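Local coordinates for SusD superfamily protein (Bacteroides vulgatus ATCC 8482, PDB 3JQ0), which probably binds nutrients, most likely glycans, at the bacterial outer membrane in the manner of SusD proteins, at residues S70-G73 / D74-I78; L22-E25 / K26-N29; T61-K64 / E65-G68; P474-A477 / G478-T481. One frame throughout, in Å; residues are numbered along the deposited sequence.

Interaction 1: S70-G73 / D74-I78; sequences SNYG and DMYKI
The carbonyl oxygen of Asn-71 takes two donors: Asp-74 N at 2.9 Å and a water at 2.8 Å. The backbone bond is the middle one of three successive i to i+3 bonds, the first being Gly-73 N to Ser-70 O, with positive phi at every residue from Asn-71 to Asp-74: a short left-handed 3-10-like turn that feeds into the right-handed helix 75-91. The third bond runs from Met-75 N to Tyr-72 O at 3.1 Å. The water donates to Asn-71 O and accepts from Tyr-76 N (3.1 Å from the water), so the first turn of the helix is tied back by solvent, and the same water lies in the plane of the Tyr-76 ring at its edge.

Above this turn the two tyrosines form an offset edge-to-face pair, planes 80° apart. Tyr-76 brings CE2 over the face of Tyr-72, 3.8 Å from Tyr-72 CG, while its OH bonds to Val-126 O. Tyr-72 in turn meets Trp-122 edge-to-face and packs on Leu-118 of helix 97-122. Met-75, a selenomethionine, points CG away from its own carbonyl carbon and then bends at chi3 (-105°), which curls its methyl CE back to 3.4 Å from Tyr-72 O.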
loop_
_atom_site.group_PDB
_atom_site.type_symbol
_atom_site.label_atom_id
_atom_site.label_comp_id
_atom_site.label_asym_id
_atom_site.label_seq_id
_atom_site.Cartn_x
_atom_site.Cartn_y
_atom_site.Cartn_z
ATOM N N SER A 70 -6.370 12.917 -11.322
ATOM C CA SER A 70 -6.750 13.078 -12.720
ATOM C C SER A 70 -6.179 12.005 -13.627
ATOM O O SER A 70 -5.151 11.393 -13.339
ATOM C CB SER A 70 -6.303 14.455 -13.255
ATOM O OG SER A 70 -7.175 15.469 -12.803
ATOM N N ASN A 71 -6.836 11.836 -14.776
ATOM C CA ASN A 71 -6.277 11.078 -15.900
ATOM C C ASN A 71 -5.768 9.711 -15.548
ATOM O O ASN A 71 -4.652 9.324 -15.918
ATOM C CB ASN A 71 -5.180 11.888 -16.630
ATOM C CG ASN A 71 -4.851 11.333 -18.033
ATOM O OD1 ASN A 71 -5.726 10.752 -18.684
ATOM N ND2 ASN A 71 -3.641 11.506 -18.490
ATOM N N TYR A 72 -6.561 8.987 -14.786
ATOM C CA TYR A 72 -6.241 7.591 -14.454
ATOM C C TYR A 72 -4.865 7.484 -13.793
ATOM O O TYR A 72 -4.146 6.490 -13.974
ATOM C CB TYR A 72 -6.367 6.683 -15.684
ATOM C CG TYR A 72 -7.755 6.654 -16.267
ATOM C CD1 TYR A 72 -8.815 6.018 -15.633
ATOM C CD2 TYR A 72 -8.032 7.367 -17.455
ATOM C CE1 TYR A 72 -10.074 5.979 -16.200
ATOM C CE2 TYR A 72 -9.302 7.304 -18.040
ATOM C CZ TYR A 72 -10.307 6.606 -17.411
ATOM O OH TYR A 72 -11.525 6.516 -18.042
ATOM N N GLY A 73 -4.503 8.481 -13.005
ATOM C CA GLY A 73 -3.217 8.456 -12.333
ATOM C C GLY A 73 -2.018 8.464 -13.251
ATOM O O GLY A 73 -0.947 8.054 -12.826
ATOM N N ASP A 74 -2.193 8.909 -14.497
ATOM C CA ASP A 74 -1.177 8.913 -15.503
ATOM C C ASP A 74 -0.648 7.501 -15.819
ATOM O O ASP A 74 0.477 7.330 -16.264
ATOM C CB ASP A 74 -0.084 9.875 -15.078
ATOM C CG ASP A 74 0.782 10.242 -16.191
ATOM O OD1 ASP A 74 0.300 10.365 -17.343
ATOM O OD2 ASP A 74 1.995 10.364 -15.926
HETATM N N MSE A 75 -1.475 6.489 -15.594
HETATM C CA MSE A 75 -1.018 5.098 -15.809
HETATM C C MSE A 75 -0.950 4.650 -17.257
HETATM O O MSE A 75 -0.151 3.781 -17.588
HETATM C CB MSE A 75 -1.828 4.149 -14.950
HETATM C CG MSE A 75 -1.521 4.275 -13.478
HETATM SE SE MSE A 75 -2.485 2.924 -12.430
HETATM C CE MSE A 75 -3.828 4.009 -11.674
ATOM N N TYR A 76 -1.745 5.269 -18.132
ATOM C CA TYR A 76 -1.779 4.797 -19.513
ATOM C C TYR A 76 -0.480 5.023 -20.269
ATOM O O TYR A 76 -0.093 4.228 -21.112
ATOM C CB TYR A 76 -2.941 5.348 -20.305
ATOM C CG TYR A 76 -4.208 4.574 -20.012
ATOM C CD1 TYR A 76 -4.457 3.370 -20.643
ATOM C CD2 TYR A 76 -5.133 4.992 -19.083
ATOM C CE1 TYR A 76 -5.609 2.609 -20.381
ATOM C CE2 TYR A 76 -6.284 4.238 -18.785
ATOM C CZ TYR A 76 -6.527 3.070 -19.440
ATOM O OH TYR A 76 -7.665 2.379 -19.154
ATOM N N LYS A 77 0.252 6.081 -19.975
ATOM C CA LYS A 77 1.515 6.248 -20.732
ATOM C C LYS A 77 2.552 5.232 -20.228
ATOM O O LYS A 77 3.458 4.893 -20.973
ATOM C CB LYS A 77 2.017 7.677 -20.797
ATOM C CG LYS A 77 2.477 8.246 -19.490
ATOM C CD LYS A 77 3.045 9.650 -19.796
ATOM C CE LYS A 77 3.365 10.538 -18.630
ATOM N NZ LYS A 77 4.411 9.920 -17.802
ATOM N N ILE A 78 2.412 4.711 -18.978
ATOM C CA ILE A 78 3.246 3.577 -18.554
ATOM C C ILE A 78 2.866 2.317 -19.294
ATOM O O ILE A 78 3.711 1.606 -19.819
ATOM C CB ILE A 78 3.196 3.317 -17.012
ATOM C CG1 ILE A 78 3.295 4.629 -16.208
ATOM C CG2 ILE A 78 4.201 2.288 -16.601
ATOM C CD1 ILE A 78 3.147 4.454 -14.723
HETATM O O HOH W 1 -3.496 7.824 -17.939
#

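Interaction 2: L22-E25 / K26-N29; sequences LLRE and KSYN
Ser-27 reaches back to Arg-24 O with both of its donors. Ser-27 OG donates to Arg-24 O at 2.7 Å, in the carbonyl plane and on a lone pair, whereas Ser-27 N reaches the same Arg-24 O at 3.0 Å from well above that plane. With chi1 at -70° OG sits beside its own backbone N, and this is what lets the two donors share one oxygen. Without the hydroxyl, as with an alanine here, Arg-24 O would probably keep only the amide bond from this residue, its in-plane lone pair losing a mate. A further direct backbone bond, Lys-26 N to Leu-23 O at 2.9 Å, is more bent.

Water carries the next set of bonds. One water, 2.8 Å from Glu-25 O, accepts from Asn-29 N and so stands in for the i to i+4 bond of an unbroken helix. Another, 3.0 Å from Glu-25 O, bridges to Tyr-28 N. A third water accepts from Lys-26 NZ at 2.8 Å and lies close to Leu-22 O and Glu-25 OE1.

Charges are looser: Glu-25 OE1 stays 4.3 Å from Lys-26 NZ, whose salt-bridge partner is Asp-74. Lys-26, turned at chi2 (39°), lays CD 3.5 Å from Glu-25 C. Arg-24 sends NH1 to His-248 O. Altogether this is a water-bridged break between consecutive helices, 9-25 and 27-34, at Lys-26, within the helical, TPR-clan part of the SusD fold.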
loop_
_atom_site.group_PDB
_atom_site.type_symbol
_atom_site.label_atom_id
_atom_site.label_comp_id
_atom_site.label_asym_id
_atom_site.label_seq_id
_atom_site.Cartn_x
_atom_site.Cartn_y
_atom_site.Cartn_z
ATOM N N LEU A 22 9.220 4.373 -14.212
ATOM C CA LEU A 22 7.875 4.890 -14.409
ATOM C C LEU A 22 6.916 4.428 -13.327
ATOM O O LEU A 22 6.097 5.203 -12.822
ATOM C CB LEU A 22 7.344 4.526 -15.777
ATOM C CG LEU A 22 8.004 5.186 -17.001
ATOM C CD1 LEU A 22 7.484 4.541 -18.289
ATOM C CD2 LEU A 22 7.766 6.722 -16.989
ATOM N N LEU A 23 7.035 3.176 -12.937
ATOM C CA LEU A 23 6.183 2.653 -11.877
ATOM C C LEU A 23 6.481 3.386 -10.567
ATOM O O LEU A 23 5.578 3.743 -9.824
ATOM C CB LEU A 23 6.426 1.171 -11.719
ATOM C CG LEU A 23 5.398 0.328 -11.153
ATOM C CD1 LEU A 23 4.188 0.383 -12.049
ATOM C CD2 LEU A 23 5.930 -1.120 -11.137
ATOM N N ARG A 24 7.773 3.616 -10.291
ATOM C CA ARG A 24 8.165 4.317 -9.096
ATOM C C ARG A 24 7.544 5.726 -8.995
ATOM O O ARG A 24 7.124 6.189 -7.925
ATOM C CB ARG A 24 9.690 4.432 -9.017
ATOM C CG ARG A 24 10.191 5.357 -7.940
ATOM C CD ARG A 24 11.682 5.252 -7.755
ATOM N NE ARG A 24 12.391 5.762 -8.922
ATOM C CZ ARG A 24 13.637 5.467 -9.221
ATOM N NH1 ARG A 24 14.411 4.751 -8.434
ATOM N NH2 ARG A 24 14.147 5.973 -10.341
ATOM N N GLU A 25 7.420 6.398 -10.134
ATOM C CA GLU A 25 6.790 7.718 -10.108
ATOM C C GLU A 25 5.364 7.671 -9.631
ATOM O O GLU A 25 4.855 8.694 -9.143
ATOM C CB GLU A 25 6.794 8.361 -11.490
ATOM C CG GLU A 25 8.167 8.629 -12.073
ATOM C CD GLU A 25 8.076 9.411 -13.333
ATOM O OE1 GLU A 25 7.403 8.959 -14.307
ATOM O OE2 GLU A 25 8.595 10.545 -13.392
ATOM N N LYS A 26 4.691 6.536 -9.761
ATOM C CA LYS A 26 3.305 6.357 -9.329
ATOM C C LYS A 26 3.139 5.858 -7.898
ATOM O O LYS A 26 2.021 5.634 -7.475
ATOM C CB LYS A 26 2.555 5.438 -10.291
ATOM C CG LYS A 26 1.981 6.262 -11.501
ATOM C CD LYS A 26 2.817 7.345 -12.047
ATOM C CE LYS A 26 2.169 8.227 -13.063
ATOM N NZ LYS A 26 3.150 9.056 -13.794
ATOM N N SER A 27 4.239 5.743 -7.173
ATOM C CA SER A 27 4.208 5.294 -5.757
ATOM C C SER A 27 3.184 6.056 -4.955
ATOM O O SER A 27 2.388 5.460 -4.216
ATOM C CB SER A 27 5.605 5.641 -5.109
ATOM O OG SER A 27 6.658 4.910 -5.536
ATOM N N TYR A 28 3.263 7.381 -5.038
ATOM C CA TYR A 28 2.353 8.226 -4.304
ATOM C C TYR A 28 0.894 7.941 -4.699
ATOM O O TYR A 28 0.022 7.782 -3.839
ATOM C CB TYR A 28 2.733 9.694 -4.513
ATOM C CG TYR A 28 1.817 10.667 -3.818
ATOM C CD1 TYR A 28 1.506 10.544 -2.499
ATOM C CD2 TYR A 28 1.304 11.752 -4.515
ATOM C CE1 TYR A 28 0.683 11.474 -1.860
ATOM C CE2 TYR A 28 0.507 12.676 -3.927
ATOM C CZ TYR A 28 0.174 12.531 -2.575
ATOM O OH TYR A 28 -0.635 13.468 -1.961
ATOM N N ASN A 29 0.624 7.882 -6.014
ATOM C CA ASN A 29 -0.729 7.538 -6.448
ATOM C C ASN A 29 -1.183 6.186 -5.942
ATOM O O ASN A 29 -2.360 6.040 -5.593
ATOM C CB ASN A 29 -0.849 7.605 -7.953
ATOM C CG ASN A 29 -0.963 8.997 -8.500
ATOM O OD1 ASN A 29 -1.132 9.957 -7.771
ATOM N ND2 ASN A 29 -0.899 9.098 -9.831
HETATM O O HOH W 2 5.227 7.263 -14.544
HETATM O O HOH W 3 2.327 9.237 -7.976
HETATM O O HOH W 4 5.588 8.828 -6.286
#

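Interaction 3: T61-K64 / E65-G68; sequences TINK and ENVG
The carboxamides of Asn-63 and Asn-66 lie side by side and point the same way, their planes turned 42° apart. Asn-63 OD1 is the atom in demand. Glu-65 N donates to Asn-63 OD1 at 3.0 Å from above the amide plane, while Asn-66 adds two weak bonds, from its backbone N and from ND2 (3.3 Å from Asn-66 ND2 to Asn-63 OD1). The first torsion of Asn-63 (chi1 65°) sets CG between its backbone N and carbonyl carbon, which swings OD1 in over the amides of the turn.

That turn is a type I beta turn with Lys-64 and Glu-65 at its corners, and the side-chain bond to Glu-65 N makes an Asx turn inside it. The backbone closes it twice: Asn-63 N to Asn-66 O at 2.9 Å, nearly straight, and Asn-66 N to Asn-63 O at 3.1 Å, more bent. Were a leucine to replace Asn-63, Glu-65 N would probably lose its side-chain acceptor and the Asn-66 carboxamide, deprived of its weak partner, would be freer to turn. Asn-63 ND2 donates to a bound glycerol, probably from the crystallisation liquor.

Next to the turn, Ile-62 holds CB 3.5 Å from Asn-66 O, an oxygen that also takes a CA-H contact from Ile-62. Val-67 brings CG1 to 3.4 Å from Asn-63 O.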
loop_
_atom_site.group_PDB
_atom_site.type_symbol
_atom_site.label_atom_id
_atom_site.label_comp_id
_atom_site.label_asym_id
_atom_site.label_seq_id
_atom_site.Cartn_x
_atom_site.Cartn_y
_atom_site.Cartn_z
ATOM N N THR A 61 -15.503 13.241 -0.572
ATOM C CA THR A 61 -16.165 14.335 -1.251
ATOM C C THR A 61 -15.525 14.643 -2.596
ATOM O O THR A 61 -15.811 15.659 -3.243
ATOM C CB THR A 61 -16.237 15.588 -0.378
ATOM O OG1 THR A 61 -14.909 15.890 0.056
ATOM C CG2 THR A 61 -17.206 15.412 0.799
ATOM N N ILE A 62 -14.684 13.760 -3.110
ATOM C CA ILE A 62 -14.241 13.825 -4.515
ATOM C C ILE A 62 -15.471 13.772 -5.416
ATOM O O ILE A 62 -16.481 13.112 -5.088
ATOM C CB ILE A 62 -13.218 12.707 -4.863
ATOM C CG1 ILE A 62 -13.762 11.304 -4.615
ATOM C CG2 ILE A 62 -11.880 12.948 -4.131
ATOM C CD1 ILE A 62 -12.796 10.187 -5.023
ATOM N N ASN A 63 -15.395 14.468 -6.539
ATOM C CA ASN A 63 -16.536 14.566 -7.455
ATOM C C ASN A 63 -16.030 15.029 -8.787
ATOM O O ASN A 63 -14.818 15.144 -9.009
ATOM C CB ASN A 63 -17.641 15.470 -6.866
ATOM C CG ASN A 63 -17.212 16.895 -6.718
ATOM O OD1 ASN A 63 -16.297 17.395 -7.337
ATOM N ND2 ASN A 63 -17.884 17.579 -5.815
ATOM N N LYS A 64 -16.939 15.241 -9.727
ATOM C CA LYS A 64 -16.489 15.525 -11.089
ATOM C C LYS A 64 -15.723 16.844 -11.227
ATOM O O LYS A 64 -15.017 17.030 -12.203
ATOM C CB LYS A 64 -17.665 15.448 -12.078
ATOM C CG LYS A 64 -18.674 16.567 -11.943
ATOM C CD LYS A 64 -19.915 16.357 -12.838
ATOM C CE LYS A 64 -20.814 17.609 -12.886
ATOM N NZ LYS A 64 -21.363 18.036 -11.545
ATOM N N GLU A 65 -15.841 17.732 -10.258
ATOM C CA GLU A 65 -15.064 18.979 -10.263
ATOM C C GLU A 65 -13.764 18.908 -9.468
ATOM O O GLU A 65 -12.892 19.727 -9.688
ATOM C CB GLU A 65 -15.905 20.146 -9.741
ATOM C CG GLU A 65 -17.015 20.501 -10.762
ATOM C CD GLU A 65 -17.791 21.768 -10.479
ATOM O OE1 GLU A 65 -17.528 22.455 -9.460
ATOM O OE2 GLU A 65 -18.680 22.078 -11.319
ATOM N N ASN A 66 -13.649 17.957 -8.569
ATOM C CA ASN A 66 -12.520 17.783 -7.652
ATOM C C ASN A 66 -12.234 16.304 -7.545
ATOM O O ASN A 66 -12.728 15.638 -6.662
ATOM C CB ASN A 66 -12.835 18.345 -6.247
ATOM C CG ASN A 66 -13.260 19.775 -6.287
ATOM O OD1 ASN A 66 -12.449 20.650 -6.493
ATOM N ND2 ASN A 66 -14.572 19.996 -6.233
ATOM N N VAL A 67 -11.461 15.787 -8.483
ATOM C CA VAL A 67 -11.408 14.348 -8.712
ATOM C C VAL A 67 -10.463 13.572 -7.834
ATOM O O VAL A 67 -10.459 12.357 -7.834
ATOM C CB VAL A 67 -11.145 13.997 -10.190
ATOM C CG1 VAL A 67 -12.216 14.560 -11.104
ATOM C CG2 VAL A 67 -9.766 14.449 -10.631
ATOM N N GLY A 68 -9.582 14.271 -7.118
ATOM C CA GLY A 68 -8.542 13.616 -6.295
ATOM C C GLY A 68 -7.308 13.282 -7.124
ATOM O O GLY A 68 -6.219 13.761 -6.802
#

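Interaction 4: P474-A477 / G478-T481; sequences PIDA and GTLT
A chi1 of 63° at Asp-476 puts its carboxylate between the backbone N and the carbonyl carbon and brings it up to Thr-479, whose OG1 lies beside its own backbone N (chi1 -59°). The two side chains meet at about a right angle, and each carboxylate oxygen takes one donor from Thr-479. Thr-479 OG1 gives its proton to Asp-476 OD1 at 2.7 Å, on the syn side and not far from the carboxylate plane. Thr-479 N bonds to Asp-476 OD2 at 3.0 Å, arriving from above that plane. Asp-476 OD1 has a second donor in Asn-71 N, so the carboxylate is fixed from both its own helix and a neighbouring loop; amide donors of a helix start would probably favour its charged form.

The first backbone bonds follow at once. Leu-480 N bonds to Asp-476 O at 3.0 Å. Ala-477 O is shared by Thr-481 N at 2.9 Å and Thr-481 OG1 at 3.0 Å, which reach it from opposite faces of its plane.

On the apolar side, Ile-475 brings its CG2 branch to 3.7 Å from Leu-480 CD2 and equally close to Thr-479 CG2, and packs against Tyr-72 as well. Together the Asp-476 cap on the N3 amide and the contact of N' Ile-475 with N4 Leu-480 make a hydrophobic staple at an N-capped helix start, here that of the short helix 477-482 near the C-terminus.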
loop_
_atom_site.group_PDB
_atom_site.type_symbol
_atom_site.label_atom_id
_atom_site.label_comp_id
_atom_site.label_asym_id
_atom_site.label_seq_id
_atom_site.Cartn_x
_atom_site.Cartn_y
_atom_site.Cartn_z
ATOM N N PRO A 474 -14.137 9.550 -9.752
ATOM C CA PRO A 474 -14.600 10.297 -10.921
ATOM C C PRO A 474 -13.483 10.508 -11.939
ATOM O O PRO A 474 -12.295 10.337 -11.622
ATOM C CB PRO A 474 -15.059 11.615 -10.311
ATOM C CG PRO A 474 -14.111 11.826 -9.133
ATOM C CD PRO A 474 -13.866 10.422 -8.593
ATOM N N ILE A 475 -13.865 10.910 -13.121
ATOM C CA ILE A 475 -12.962 11.281 -14.212
ATOM C C ILE A 475 -13.014 12.791 -14.425
ATOM O O ILE A 475 -14.076 13.370 -14.510
ATOM C CB ILE A 475 -13.337 10.547 -15.533
ATOM C CG1 ILE A 475 -13.439 9.026 -15.338
ATOM C CG2 ILE A 475 -12.324 10.911 -16.635
ATOM C CD1 ILE A 475 -14.094 8.314 -16.496
ATOM N N ASP A 476 -11.838 13.418 -14.478
ATOM C CA ASP A 476 -11.766 14.891 -14.655
ATOM C C ASP A 476 -12.165 15.305 -16.059
ATOM O O ASP A 476 -12.062 14.534 -17.033
ATOM C CB ASP A 476 -10.381 15.383 -14.335
ATOM C CG ASP A 476 -9.348 14.817 -15.255
ATOM O OD1 ASP A 476 -9.077 13.602 -15.182
ATOM O OD2 ASP A 476 -8.845 15.577 -16.118
ATOM N N ALA A 477 -12.585 16.562 -16.154
ATOM C CA ALA A 477 -12.983 17.121 -17.437
ATOM C C ALA A 477 -11.884 17.167 -18.485
ATOM O O ALA A 477 -12.142 16.972 -19.663
ATOM C CB ALA A 477 -13.540 18.521 -17.213
ATOM N N GLY A 478 -10.649 17.393 -18.075
ATOM C CA GLY A 478 -9.545 17.383 -19.025
ATOM C C GLY A 478 -9.429 16.033 -19.705
ATOM O O GLY A 478 -9.181 15.911 -20.916
ATOM N N THR A 479 -9.603 14.955 -18.955
ATOM C CA THR A 479 -9.549 13.601 -19.512
ATOM C C THR A 479 -10.797 13.317 -20.349
ATOM O O THR A 479 -10.675 12.782 -21.458
ATOM C CB THR A 479 -9.386 12.601 -18.369
ATOM O OG1 THR A 479 -8.192 12.914 -17.654
ATOM C CG2 THR A 479 -9.363 11.145 -18.840
ATOM N N LEU A 480 -11.988 13.679 -19.859
ATOM C CA LEU A 480 -13.202 13.423 -20.619
ATOM C C LEU A 480 -13.197 14.136 -21.947
ATOM O O LEU A 480 -13.592 13.565 -22.966
ATOM C CB LEU A 480 -14.426 13.861 -19.835
ATOM C CG LEU A 480 -14.778 12.997 -18.604
ATOM C CD1 LEU A 480 -15.896 13.638 -17.812
ATOM C CD2 LEU A 480 -15.137 11.584 -19.001
ATOM N N THR A 481 -12.776 15.405 -21.970
ATOM C CA THR A 481 -12.867 16.169 -23.221
ATOM C C THR A 481 -11.746 15.811 -24.196
ATOM O O THR A 481 -11.819 16.155 -25.373
ATOM C CB THR A 481 -12.952 17.649 -23.008
ATOM O OG1 THR A 481 -11.746 18.128 -22.418
ATOM C CG2 THR A 481 -14.146 18.070 -22.178
#

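Overall arrangement
Interaction 1 is the hub. Toward interaction 2, centres 10 Å away, in one of its two conformers Asp-74 OD2 makes a salt bridge to Lys-26 NZ at 2.8 Å, joining the start of helix 75-91 to the break between helices 9-25 and 27-34. Toward interaction 4, 12 Å off between centres, Asn-71 N probably donates to the capping carboxylate at Asp-476 OD1 (2.9 Å). Interaction 3 closely precedes interaction 1 along the chain, with no other touch between them, but meets interaction 4, where Ile-62 CD1 lies 3.7 Å from Pro-474 CD. Interactions 2 and 4 stay apart, nearest atoms about 11 Å. Glycerols near Arg-24 and Asn-63 probably come from the crystallisation liquor, so they mark no proven binding site.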